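Local atomic coordinates of beta-D-glucoside glucohydrolase (Trichoderma reesei, PDB entry 4I8D), a protein that probably hydrolyses terminal, non-reducing beta-D-glucosyl residues with release of beta-D-glucose, a step in cellulose degradation. Residues 107-112 with 153-158; 581-586 with 620-625; 434-439 with 477-482; 641-646 with 689-694. All coordinates share one frame; numbering follows the deposited sequence.

Overall arrangement
From the N terminus, the four contacts follow one another in series; none nests within or crosses another. Contact 1 closes a loop of 40 residues in the N-terminal, TIM-barrel-related domain, beside the bound glucose. Contact 3 comes next, pairing neighbouring parallel strands around a helical crossover in the C-terminal glycosidase domain; its centre lies about 34 Å from that of contact 1, across the chain's centre. Contact 2 then joins antiparallel strands in one sheet of the fibronectin III-like sandwich. Contact 4 holds a turn between strands 630-639 and 651-660 against the start of strand 692-699 in the other sheet; the centres of contacts 2 and 4 are about 31 Å apart.

Contact 1: residues 107-112 with 153-158; sequences IHVILG and GVQATA
The flat amide of Gln-155 has Val-109 over one face, with methyl CG2 of Val-109 lying 3.7 Å from CD of Gln-155. Its polar atoms are held by Tyr-233, which bonds OE1, and Gln-302, which bonds NE2, so a long amide suits this buried place while its face stays available to a methyl. The imidazole of His-108 meets the Tyr-307 ring nearly parallel to it, and its ND1 accepts a hydrogen bond from the backbone N of Cys-59. Between the backbones, Gln-155 N donates to His-108 O (2.9 Å) and Ile-110 N to Gln-155 O (2.9 Å), the bracing of a single bridge between Val-109 and Gln-155. Further on, Thr-157 N reaches Gly-112 O at 2.8 Å. Thr-157 turns OG1 anti to its carbonyl carbon (chi1 -39°), placing the hydroxyl 2.9 Å from Ile-110 O, above the carbonyl plane, with Val-109 CG1 3.4 Å from OG1. A valine in place of Thr-157 would probably leave Ile-110 O without that hydroxyl donor. Leu-111, centre of an inverse gamma turn, borders the bound glucose in this TIM-barrel-related domain, so the buried polar bonds, covered by aliphatic carbon, probably help fix a piece of the sugar pocket's wall.

Contact 2: residues 581-586 with 620-625; sequences TKFNYS and VDIANS
Tyr-585 and Ile-622 face each other across an antiparallel pair of strands in the beta sandwich of the fibronectin III-like part of the enzyme. The two side chains lie alongside, pointing the same way, and Ile-622 CG1 sits 3.9 Å from the centroid of the Tyr-585 ring, only 6° off its normal: a CH-pi contact. Ile-622 achieves this by setting CG1 anti to its carbonyl carbon (chi1 -82°), which leaves CG2 for the neighbouring aromatic, 4.0 Å from Phe-583 CD1. Beta-branching thus lets one residue serve two rings. Val-620 adds its CG2 methyl obliquely, 4.1 Å from Tyr-585 CD2. These apolar groups pack toward the other sheet, on Ala-634, Val-698 and Leu-707, while Tyr-585 OH bonds to Glu-632, so a tyrosine fits a place that is greasy along the ring and polar at its end. The opposite face carries Asn-584, Ser-586, Asp-621 and Ala-623, smaller or polar groups; there Asp-621 forms a salt bridge with Arg-587. Two hydrogen-bonded pairs fix the register: Asn-584 N to Ala-623 O with its return bond, and Ser-586 with Asp-621. Beside Ser-625, Lys-582 bends its chain at chi3 and chi4 and brings NZ 3.2 Å from Ser-625 O. Asn-624 is gripped at both ends of its amide: its ND2 bonds to carbonyls of Leu-660 and Val-628. Its OD1 accepts the hydroxyl of Thr-581, OG1 to OD1 2.8 Å, with the donor tilted 35° from the carbonyl plane.

Contact 3: residues 434-439 with 477-482; sequences VFITAD and VIVVVH
Ile-436 leans across two valines of the adjacent parallel strand. Its CB stands on the sheet face that also bears Val-434, Val-479 and Val-481; CG1 lies between the backbone N and the carbonyl carbon (chi1 51°), which swings it over the neighbouring strand to 4.0 Å from Val-481 CG2. At the tip, CD1 comes 3.9 Å from Val-481 CG2 and 4.1 Å from Val-479 CG1, settling between the two. Branched aliphatic residues suit this buried, extended backbone. On the other face, Val-480 CB lies over one face of the Phe-435 ring, and His-482 approaches that ring at its edge. A water donates to Ile-436 O (2.7 Å) and bonds His-482 ND1 (2.6 Å) in the plane of the imidazole, giving that buried nitrogen a partner. The same carbonyl also accepts His-482 N at 3.2 Å, in line with the regular parallel pattern that includes Val-480 N to Val-434 O, 2.8 Å. Strands 431-438 and 477-483 are joined through helix 463-471 as a beta-alpha-beta crossover. They lie mid-sheet, flanked by strands 349-353 and 498-503; Phe-435 packs on helices 396-406 and 511-519, and His-482 on the latter.

Contact 4: residues 641-646 with 689-694; sequences PSSAPR and VPSGSF
Pro-641 sets the CG-CD side of its ring, tilted, on one face of the Phe-694 ring, its CD 3.5 Å from the centroid of that ring and 8° off the normal, a CH-pi contact in which the proline's slightly polarised C-H bonds meet the aromatic face. CG of Pro-641 covers the same face nearer its rim, 3.4 Å from Phe-694 CE1. Phe-694 offers that face by holding CG anti to its carbonyl carbon (chi1 -74°). Pro-690 widens the apolar patch: its CG is 3.9 Å from Pro-641 CD, and its CB 4.0 Å from Ala-644 CB. Beside the patch is one polar link, Ser-643 OG donating to Ser-691 O at 2.7 Å; a short hydroxyl side chain reaches this carbonyl easily. An alanine in place of Phe-694 would remove the ring and is likely to open a gap beneath Pro-641, leaving the turn less firmly seated. The pieces are set by a type I beta turn from Pro-641 to Ala-644, closed by Ala-644 N to Pro-641 O (3.0 Å), in the connection between strands 630-639 and 651-660 of the fibronectin III-like domain. On the opposing side, Gly-692 has a positive phi, and a side chain there would be jammed against both the preceding carbonyl and Pro-641, so glycine fits. Further out, Phe-694 is backed by Leu-711 and Val-713 of strand 705-713 and meets the Tyr-640 ring with planes about 60° apart, while Tyr-679 touches Pro-690.

Contact 1: residues 107-112 with 153-158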
loop_
_atom_site.group_PDB
_atom_site.type_symbol
_atom_site.label_atom_id
_atom_site.label_comp_id
_atom_site.label_asym_id
_atom_site.label_seq_id
_atom_site.Cartn_x
_atom_site.Cartn_y
_atom_site.Cartn_z
ATOM N N ILE A 107 -17.486 7.329 -12.097
ATOM C CA ILE A 107 -16.899 5.980 -12.127
ATOM C C ILE A 107 -17.478 5.126 -10.995
ATOM O O ILE A 107 -17.558 5.579 -9.850
ATOM C CB ILE A 107 -15.355 6.040 -11.966
ATOM C CG1 ILE A 107 -14.719 6.842 -13.099
ATOM C CG2 ILE A 107 -14.750 4.646 -11.886
ATOM C CD1 ILE A 107 -13.459 7.557 -12.677
ATOM N N HIS A 108 -17.866 3.892 -11.313
ATOM C CA HIS A 108 -18.435 2.979 -10.319
ATOM C C HIS A 108 -17.377 2.272 -9.468
ATOM O O HIS A 108 -17.529 2.164 -8.247
ATOM C CB HIS A 108 -19.325 1.936 -10.992
ATOM C CG HIS A 108 -20.374 2.524 -11.881
ATOM N ND1 HIS A 108 -20.179 2.716 -13.234
ATOM C CD2 HIS A 108 -21.622 2.975 -11.614
ATOM C CE1 HIS A 108 -21.265 3.254 -13.761
ATOM N NE2 HIS A 108 -22.156 3.423 -12.799
ATOM N N VAL A 109 -16.312 1.790 -10.115
ATOM C CA VAL A 109 -15.304 0.977 -9.431
ATOM C C VAL A 109 -13.905 1.573 -9.514
ATOM O O VAL A 109 -13.377 1.825 -10.606
ATOM C CB VAL A 109 -15.240 -0.468 -9.969
ATOM C CG1 VAL A 109 -14.503 -1.360 -8.979
ATOM C CG2 VAL A 109 -16.631 -1.022 -10.244
ATOM N N ILE A 110 -13.305 1.784 -8.347
ATOM C CA ILE A 110 -11.901 2.148 -8.278
ATOM C C ILE A 110 -11.070 0.875 -8.121
ATOM O O ILE A 110 -11.384 0.006 -7.295
ATOM C CB ILE A 110 -11.613 3.186 -7.164
ATOM C CG1 ILE A 110 -10.203 3.781 -7.325
ATOM C CG2 ILE A 110 -11.863 2.611 -5.768
ATOM C CD1 ILE A 110 -10.068 4.745 -8.487
ATOM N N LEU A 111 -10.031 0.760 -8.940
ATOM C CA LEU A 111 -9.199 -0.439 -8.965
ATOM C C LEU A 111 -8.115 -0.342 -7.897
ATOM O O LEU A 111 -6.944 -0.075 -8.199
ATOM C CB LEU A 111 -8.603 -0.645 -10.367
ATOM C CG LEU A 111 -9.568 -0.729 -11.561
ATOM C CD1 LEU A 111 -8.820 -0.883 -12.873
ATOM C CD2 LEU A 111 -10.560 -1.868 -11.392
ATOM N N GLY A 112 -8.516 -0.552 -6.645
ATOM C CA GLY A 112 -7.621 -0.400 -5.498
ATOM C C GLY A 112 -8.399 -0.523 -4.202
ATOM O O GLY A 112 -9.633 -0.555 -4.229
ATOM N N GLY A 153 -20.009 5.511 -1.453
ATOM C CA GLY A 153 -20.856 4.909 -2.480
ATOM C C GLY A 153 -20.122 4.402 -3.715
ATOM O O GLY A 153 -20.732 4.224 -4.771
ATOM N N VAL A 154 -18.814 4.172 -3.598
ATOM C CA VAL A 154 -18.043 3.603 -4.707
ATOM C C VAL A 154 -17.526 2.197 -4.384
ATOM O O VAL A 154 -17.308 1.859 -3.221
ATOM C CB VAL A 154 -16.894 4.528 -5.185
ATOM C CG1 VAL A 154 -17.411 5.920 -5.521
ATOM C CG2 VAL A 154 -15.799 4.624 -4.146
ATOM N N GLN A 155 -17.358 1.387 -5.428
ATOM C CA GLN A 155 -16.855 0.019 -5.306
ATOM C C GLN A 155 -15.326 -0.025 -5.233
ATOM O O GLN A 155 -14.641 0.565 -6.076
ATOM C CB GLN A 155 -17.312 -0.826 -6.496
ATOM C CG GLN A 155 -18.798 -1.129 -6.546
ATOM C CD GLN A 155 -19.148 -2.042 -7.702
ATOM O OE1 GLN A 155 -18.447 -3.017 -7.967
ATOM N NE2 GLN A 155 -20.233 -1.731 -8.400
ATOM N N ALA A 156 -14.798 -0.735 -4.238
ATOM C CA ALA A 156 -13.354 -0.907 -4.105
ATOM C C ALA A 156 -12.903 -2.259 -4.673
ATOM O O ALA A 156 -13.705 -3.194 -4.774
ATOM C CB ALA A 156 -12.932 -0.763 -2.649
ATOM N N THR A 157 -11.626 -2.351 -5.057
ATOM C CA THR A 157 -11.051 -3.609 -5.537
ATOM C C THR A 157 -9.775 -3.963 -4.790
ATOM O O THR A 157 -8.741 -3.307 -4.975
ATOM C CB THR A 157 -10.704 -3.561 -7.034
ATOM O OG1 THR A 157 -11.710 -2.841 -7.752
ATOM C CG2 THR A 157 -10.598 -4.965 -7.589
ATOM N N ALA A 158 -9.853 -5.001 -3.952
ATOM C CA ALA A 158 -8.660 -5.597 -3.340
ATOM C C ALA A 158 -7.806 -6.247 -4.439
ATOM O O ALA A 158 -8.337 -6.941 -5.312
ATOM C CB ALA A 158 -9.044 -6.603 -2.270
#

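Contact 2: residues 581-586 with 620-625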
loop_
_atom_site.group_PDB
_atom_site.type_symbol
_atom_site.label_atom_id
_atom_site.label_comp_id
_atom_site.label_asym_id
_atom_site.label_seq_id
_atom_site.Cartn_x
_atom_site.Cartn_y
_atom_site.Cartn_z
ATOM N N THR A 581 11.418 15.914 19.253
ATOM C CA THR A 581 11.313 15.758 20.697
ATOM C C THR A 581 11.550 14.287 21.025
ATOM O O THR A 581 11.883 13.513 20.133
ATOM C CB THR A 581 9.942 16.259 21.223
ATOM O OG1 THR A 581 9.878 16.082 22.639
ATOM C CG2 THR A 581 8.772 15.514 20.563
ATOM N N LYS A 582 11.390 13.902 22.292
ATOM C CA LYS A 582 11.534 12.493 22.699
ATOM C C LYS A 582 10.428 12.054 23.660
ATOM O O LYS A 582 9.715 12.896 24.212
ATOM C CB LYS A 582 12.928 12.222 23.282
ATOM C CG LYS A 582 13.290 13.070 24.492
ATOM C CD LYS A 582 14.709 12.784 24.961
ATOM C CE LYS A 582 14.835 12.948 26.470
ATOM N NZ LYS A 582 14.737 14.370 26.896
ATOM N N PHE A 583 10.299 10.739 23.853
ATOM C CA PHE A 583 9.158 10.147 24.571
ATOM C C PHE A 583 9.529 9.099 25.626
ATOM O O PHE A 583 10.446 8.302 25.430
ATOM C CB PHE A 583 8.183 9.524 23.568
ATOM C CG PHE A 583 7.760 10.462 22.474
ATOM C CD1 PHE A 583 6.664 11.306 22.646
ATOM C CD2 PHE A 583 8.460 10.509 21.272
ATOM C CE1 PHE A 583 6.281 12.173 21.639
ATOM C CE2 PHE A 583 8.078 11.376 20.268
ATOM C CZ PHE A 583 6.990 12.207 20.450
ATOM N N ASN A 584 8.797 9.105 26.737
ATOM C CA ASN A 584 8.933 8.088 27.776
ATOM C C ASN A 584 7.729 7.153 27.845
ATOM O O ASN A 584 6.587 7.600 27.847
ATOM C CB ASN A 584 9.185 8.723 29.149
ATOM C CG ASN A 584 10.586 9.292 29.284
ATOM O OD1 ASN A 584 11.126 9.863 28.336
ATOM N ND2 ASN A 584 11.181 9.145 30.470
ATOM N N TYR A 585 8.015 5.855 27.906
ATOM C CA TYR A 585 7.020 4.795 28.047
ATOM C C TYR A 585 6.949 4.368 29.506
ATOM O O TYR A 585 7.979 4.239 30.161
ATOM C CB TYR A 585 7.413 3.593 27.174
ATOM C CG TYR A 585 7.312 3.839 25.674
ATOM C CD1 TYR A 585 7.960 4.920 25.070
ATOM C CD2 TYR A 585 6.571 2.981 24.860
ATOM C CE1 TYR A 585 7.860 5.146 23.701
ATOM C CE2 TYR A 585 6.469 3.196 23.489
ATOM C CZ TYR A 585 7.111 4.279 22.915
ATOM O OH TYR A 585 7.003 4.493 21.561
ATOM N N SER A 586 5.740 4.164 30.025
ATOM C CA SER A 586 5.575 3.674 31.402
ATOM C C SER A 586 4.228 2.989 31.634
ATOM O O SER A 586 3.339 3.049 30.777
ATOM C CB SER A 586 5.784 4.807 32.410
ATOM O OG SER A 586 4.871 5.857 32.179
ATOM N N VAL A 620 -0.079 1.170 27.477
ATOM C CA VAL A 620 1.147 1.827 27.924
ATOM C C VAL A 620 0.926 3.342 27.904
ATOM O O VAL A 620 0.141 3.848 27.098
ATOM C CB VAL A 620 2.383 1.411 27.065
ATOM C CG1 VAL A 620 2.155 1.674 25.578
ATOM C CG2 VAL A 620 3.660 2.097 27.540
ATOM N N ASP A 621 1.604 4.051 28.804
ATOM C CA ASP A 621 1.555 5.509 28.859
ATOM C C ASP A 621 2.767 6.140 28.188
ATOM O O ASP A 621 3.917 5.819 28.524
ATOM C CB ASP A 621 1.449 5.990 30.309
ATOM C CG ASP A 621 0.013 5.981 30.833
ATOM O OD1 ASP A 621 -0.900 5.479 30.127
ATOM O OD2 ASP A 621 -0.204 6.482 31.960
ATOM N N ILE A 622 2.502 7.030 27.236
ATOM C CA ILE A 622 3.554 7.733 26.511
ATOM C C ILE A 622 3.596 9.195 26.949
ATOM O O ILE A 622 2.587 9.890 26.897
ATOM C CB ILE A 622 3.384 7.587 24.976
ATOM C CG1 ILE A 622 3.959 6.255 24.489
ATOM C CG2 ILE A 622 4.134 8.673 24.221
ATOM C CD1 ILE A 622 3.162 5.025 24.864
ATOM N N ALA A 623 4.766 9.648 27.391
ATOM C CA ALA A 623 4.930 11.015 27.883
ATOM C C ALA A 623 5.970 11.758 27.067
ATOM O O ALA A 623 7.083 11.264 26.875
ATOM C CB ALA A 623 5.319 11.010 29.354
ATOM N N ASN A 624 5.606 12.947 26.589
ATOM C CA ASN A 624 6.513 13.794 25.809
ATOM C C ASN A 624 7.581 14.423 26.710
ATOM O O ASN A 624 7.376 15.493 27.291
ATOM C CB ASN A 624 5.713 14.857 25.041
ATOM C CG ASN A 624 6.582 15.759 24.173
ATOM O OD1 ASN A 624 7.735 16.058 24.498
ATOM N ND2 ASN A 624 6.008 16.229 23.068
ATOM N N SER A 625 8.724 13.751 26.813
ATOM C CA SER A 625 9.796 14.190 27.705
ATOM C C SER A 625 10.753 15.191 27.053
ATOM O O SER A 625 11.805 15.502 27.613
ATOM C CB SER A 625 10.571 12.988 28.273
ATOM O OG SER A 625 11.237 12.254 27.257
#

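Contact 3: residues 434-439 with 477-482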
loop_
_atom_site.group_PDB
_atom_site.type_symbol
_atom_site.label_atom_id
_atom_site.label_comp_id
_atom_site.label_asym_id
_atom_site.label_seq_id
_atom_site.Cartn_x
_atom_site.Cartn_y
_atom_site.Cartn_z
ATOM N N VAL A 434 20.881 18.190 -0.122
ATOM C CA VAL A 434 21.068 17.478 -1.393
ATOM C C VAL A 434 19.975 16.420 -1.612
ATOM O O VAL A 434 19.561 15.735 -0.675
ATOM C CB VAL A 434 22.529 16.934 -1.533
ATOM C CG1 VAL A 434 22.906 16.056 -0.355
ATOM C CG2 VAL A 434 22.745 16.200 -2.851
ATOM N N PHE A 435 19.504 16.312 -2.852
ATOM C CA PHE A 435 18.305 15.529 -3.172
ATOM C C PHE A 435 18.606 14.339 -4.065
ATOM O O PHE A 435 19.019 14.509 -5.219
ATOM C CB PHE A 435 17.247 16.424 -3.828
ATOM C CG PHE A 435 16.730 17.497 -2.920
ATOM C CD1 PHE A 435 17.521 18.602 -2.600
ATOM C CD2 PHE A 435 15.459 17.396 -2.361
ATOM C CE1 PHE A 435 17.051 19.580 -1.740
ATOM C CE2 PHE A 435 14.985 18.374 -1.501
ATOM C CZ PHE A 435 15.779 19.467 -1.189
ATOM N N ILE A 436 18.402 13.140 -3.522
ATOM C CA ILE A 436 18.595 11.899 -4.272
ATOM C C ILE A 436 17.296 11.107 -4.355
ATOM O O ILE A 436 16.420 11.272 -3.504
ATOM C CB ILE A 436 19.716 11.019 -3.669
ATOM C CG1 ILE A 436 19.506 10.806 -2.165
ATOM C CG2 ILE A 436 21.075 11.646 -3.934
ATOM C CD1 ILE A 436 20.226 9.595 -1.602
ATOM N N THR A 437 17.165 10.257 -5.371
ATOM C CA THR A 437 15.959 9.447 -5.534
ATOM C C THR A 437 16.264 7.985 -5.839
ATOM O O THR A 437 17.424 7.592 -5.953
ATOM C CB THR A 437 15.041 9.984 -6.658
ATOM O OG1 THR A 437 15.726 9.932 -7.915
ATOM C CG2 THR A 437 14.598 11.410 -6.378
ATOM N N ALA A 438 15.204 7.187 -5.935
ATOM C CA ALA A 438 15.222 5.880 -6.589
ATOM C C ALA A 438 13.787 5.587 -7.020
ATOM O O ALA A 438 12.845 5.883 -6.289
ATOM C CB ALA A 438 15.746 4.791 -5.662
ATOM N N ASP A 439 13.625 5.010 -8.204
ATOM C CA ASP A 439 12.309 4.867 -8.804
ATOM C C ASP A 439 12.063 3.424 -9.193
ATOM O O ASP A 439 13.005 2.648 -9.316
ATOM C CB ASP A 439 12.213 5.767 -10.046
ATOM C CG ASP A 439 10.794 6.293 -10.304
ATOM O OD1 ASP A 439 9.802 5.693 -9.830
ATOM O OD2 ASP A 439 10.673 7.325 -11.006
ATOM N N VAL A 477 25.796 18.759 6.115
ATOM C CA VAL A 477 25.012 18.271 4.981
ATOM C C VAL A 477 23.702 17.622 5.432
ATOM O O VAL A 477 23.688 16.779 6.330
ATOM C CB VAL A 477 25.812 17.271 4.109
ATOM C CG1 VAL A 477 25.014 16.875 2.872
ATOM C CG2 VAL A 477 27.161 17.854 3.706
ATOM N N ILE A 478 22.608 18.044 4.802
ATOM C CA ILE A 478 21.313 17.394 4.957
ATOM C C ILE A 478 21.011 16.652 3.662
ATOM O O ILE A 478 20.974 17.256 2.590
ATOM C CB ILE A 478 20.194 18.410 5.302
ATOM C CG1 ILE A 478 20.504 19.074 6.646
ATOM C CG2 ILE A 478 18.833 17.728 5.368
ATOM C CD1 ILE A 478 19.857 20.425 6.846
ATOM N N VAL A 479 20.819 15.338 3.764
ATOM C CA VAL A 479 20.479 14.528 2.598
ATOM C C VAL A 479 18.986 14.221 2.622
ATOM O O VAL A 479 18.474 13.713 3.618
ATOM C CB VAL A 479 21.292 13.213 2.541
ATOM C CG1 VAL A 479 20.921 12.401 1.305
ATOM C CG2 VAL A 479 22.788 13.499 2.548
ATOM N N VAL A 480 18.297 14.540 1.527
ATOM C CA VAL A 480 16.870 14.256 1.405
ATOM C C VAL A 480 16.624 13.209 0.319
ATOM O O VAL A 480 17.043 13.377 -0.829
ATOM C CB VAL A 480 16.037 15.538 1.150
ATOM C CG1 VAL A 480 14.579 15.195 0.895
ATOM C CG2 VAL A 480 16.135 16.480 2.341
ATOM N N VAL A 481 15.940 12.133 0.707
ATOM C CA VAL A 481 15.638 11.003 -0.167
ATOM C C VAL A 481 14.141 10.918 -0.448
ATOM O O VAL A 481 13.315 10.951 0.475
ATOM C CB VAL A 481 16.029 9.666 0.501
ATOM C CG1 VAL A 481 15.931 8.515 -0.489
ATOM C CG2 VAL A 481 17.416 9.742 1.118
ATOM N N HIS A 482 13.801 10.796 -1.723
ATOM C CA HIS A 482 12.450 10.444 -2.141
ATOM C C HIS A 482 12.605 9.129 -2.868
ATOM O O HIS A 482 13.338 9.051 -3.856
ATOM C CB HIS A 482 11.876 11.504 -3.087
ATOM C CG HIS A 482 11.536 12.800 -2.418
ATOM N ND1 HIS A 482 12.473 13.776 -2.161
ATOM C CD2 HIS A 482 10.356 13.288 -1.973
ATOM C CE1 HIS A 482 11.889 14.805 -1.578
ATOM N NE2 HIS A 482 10.602 14.536 -1.455
HETATM O O HOH W 1 14.682 13.331 -3.501
#

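Contact 4: residues 641-646 with 689-694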
loop_
_atom_site.group_PDB
_atom_site.type_symbol
_atom_site.label_atom_id
_atom_site.label_comp_id
_atom_site.label_asym_id
_atom_site.label_seq_id
_atom_site.Cartn_x
_atom_site.Cartn_y
_atom_site.Cartn_z
ATOM N N PRO A 641 4.217 -18.361 22.017
ATOM C CA PRO A 641 4.762 -19.298 23.012
ATOM C C PRO A 641 5.647 -20.391 22.422
ATOM O O PRO A 641 5.517 -20.735 21.242
ATOM C CB PRO A 641 3.509 -19.934 23.634
ATOM C CG PRO A 641 2.380 -19.038 23.263
ATOM C CD PRO A 641 2.748 -18.467 21.930
ATOM N N SER A 642 6.523 -20.941 23.261
ATOM C CA SER A 642 7.455 -22.000 22.867
ATOM C C SER A 642 6.788 -23.289 22.390
ATOM O O SER A 642 7.399 -24.076 21.669
ATOM C CB SER A 642 8.417 -22.297 24.013
ATOM O OG SER A 642 9.396 -21.275 24.094
ATOM N N SER A 643 5.538 -23.491 22.792
ATOM C CA SER A 643 4.756 -24.648 22.365
ATOM C C SER A 643 4.372 -24.556 20.889
ATOM O O SER A 643 4.250 -25.576 20.208
ATOM C CB SER A 643 3.503 -24.795 23.234
ATOM O OG SER A 643 2.743 -23.600 23.246
ATOM N N ALA A 644 4.186 -23.331 20.406
ATOM C CA ALA A 644 3.808 -23.074 19.016
ATOM C C ALA A 644 4.936 -23.467 18.064
ATOM O O ALA A 644 6.102 -23.460 18.460
ATOM C CB ALA A 644 3.456 -21.604 18.832
ATOM N N PRO A 645 4.596 -23.804 16.803
ATOM C CA PRO A 645 5.652 -24.078 15.827
ATOM C C PRO A 645 6.521 -22.847 15.600
ATOM O O PRO A 645 6.212 -21.761 16.104
ATOM C CB PRO A 645 4.878 -24.411 14.542
ATOM C CG PRO A 645 3.492 -24.756 14.994
ATOM C CD PRO A 645 3.252 -23.908 16.205
ATOM N N ARG A 646 7.613 -23.031 14.866
ATOM C CA ARG A 646 8.479 -21.934 14.450
ATOM C C ARG A 646 7.646 -20.781 13.876
ATOM O O ARG A 646 6.946 -20.931 12.866
ATOM C CB ARG A 646 9.505 -22.441 13.429
ATOM C CG ARG A 646 10.341 -21.371 12.752
ATOM C CD ARG A 646 11.619 -21.974 12.170
ATOM N NE ARG A 646 12.113 -21.163 11.061
ATOM C CZ ARG A 646 12.915 -20.111 11.199
ATOM N NH1 ARG A 646 13.342 -19.737 12.408
ATOM N NH2 ARG A 646 13.286 -19.424 10.123
ATOM N N VAL A 689 -5.248 -20.574 18.128
ATOM C CA VAL A 689 -4.511 -19.882 19.184
ATOM C C VAL A 689 -3.764 -20.928 20.007
ATOM O O VAL A 689 -4.380 -21.863 20.522
ATOM C CB VAL A 689 -5.430 -19.070 20.118
ATOM C CG1 VAL A 689 -4.630 -18.504 21.284
ATOM C CG2 VAL A 689 -6.126 -17.951 19.355
ATOM N N PRO A 690 -2.434 -20.787 20.125
ATOM C CA PRO A 690 -1.689 -21.748 20.933
ATOM C C PRO A 690 -1.775 -21.452 22.428
ATOM O O PRO A 690 -1.986 -20.308 22.817
ATOM C CB PRO A 690 -0.249 -21.586 20.432
ATOM C CG PRO A 690 -0.177 -20.175 19.954
ATOM C CD PRO A 690 -1.552 -19.799 19.474
ATOM N N SER A 691 -1.612 -22.489 23.243
ATOM C CA SER A 691 -1.539 -22.351 24.698
ATOM C C SER A 691 -0.137 -21.916 25.143
ATOM O O SER A 691 0.840 -22.095 24.403
ATOM C CB SER A 691 -1.906 -23.679 25.374
ATOM O OG SER A 691 -0.918 -24.673 25.137
ATOM N N GLY A 692 -0.050 -21.360 26.354
ATOM C CA GLY A 692 1.223 -20.942 26.951
ATOM C C GLY A 692 1.394 -19.441 27.171
ATOM O O GLY A 692 0.417 -18.690 27.276
ATOM N N SER A 693 2.653 -19.012 27.227
ATOM C CA SER A 693 3.017 -17.633 27.543
ATOM C C SER A 693 3.470 -16.874 26.288
ATOM O O SER A 693 4.411 -17.297 25.618
ATOM C CB SER A 693 4.135 -17.635 28.593
ATOM O OG SER A 693 4.467 -16.322 28.998
ATOM N N PHE A 694 2.792 -15.766 25.976
ATOM C CA PHE A 694 3.185 -14.888 24.869
ATOM C C PHE A 694 4.102 -13.778 25.372
ATOM O O PHE A 694 3.966 -13.320 26.507
ATOM C CB PHE A 694 1.961 -14.236 24.219
ATOM C CG PHE A 694 1.142 -15.161 23.355
ATOM C CD1 PHE A 694 0.364 -16.180 23.920
ATOM C CD2 PHE A 694 1.104 -14.985 21.974
ATOM C CE1 PHE A 694 -0.409 -17.016 23.118
ATOM C CE2 PHE A 694 0.331 -15.819 21.168
ATOM C CZ PHE A 694 -0.429 -16.834 21.740
#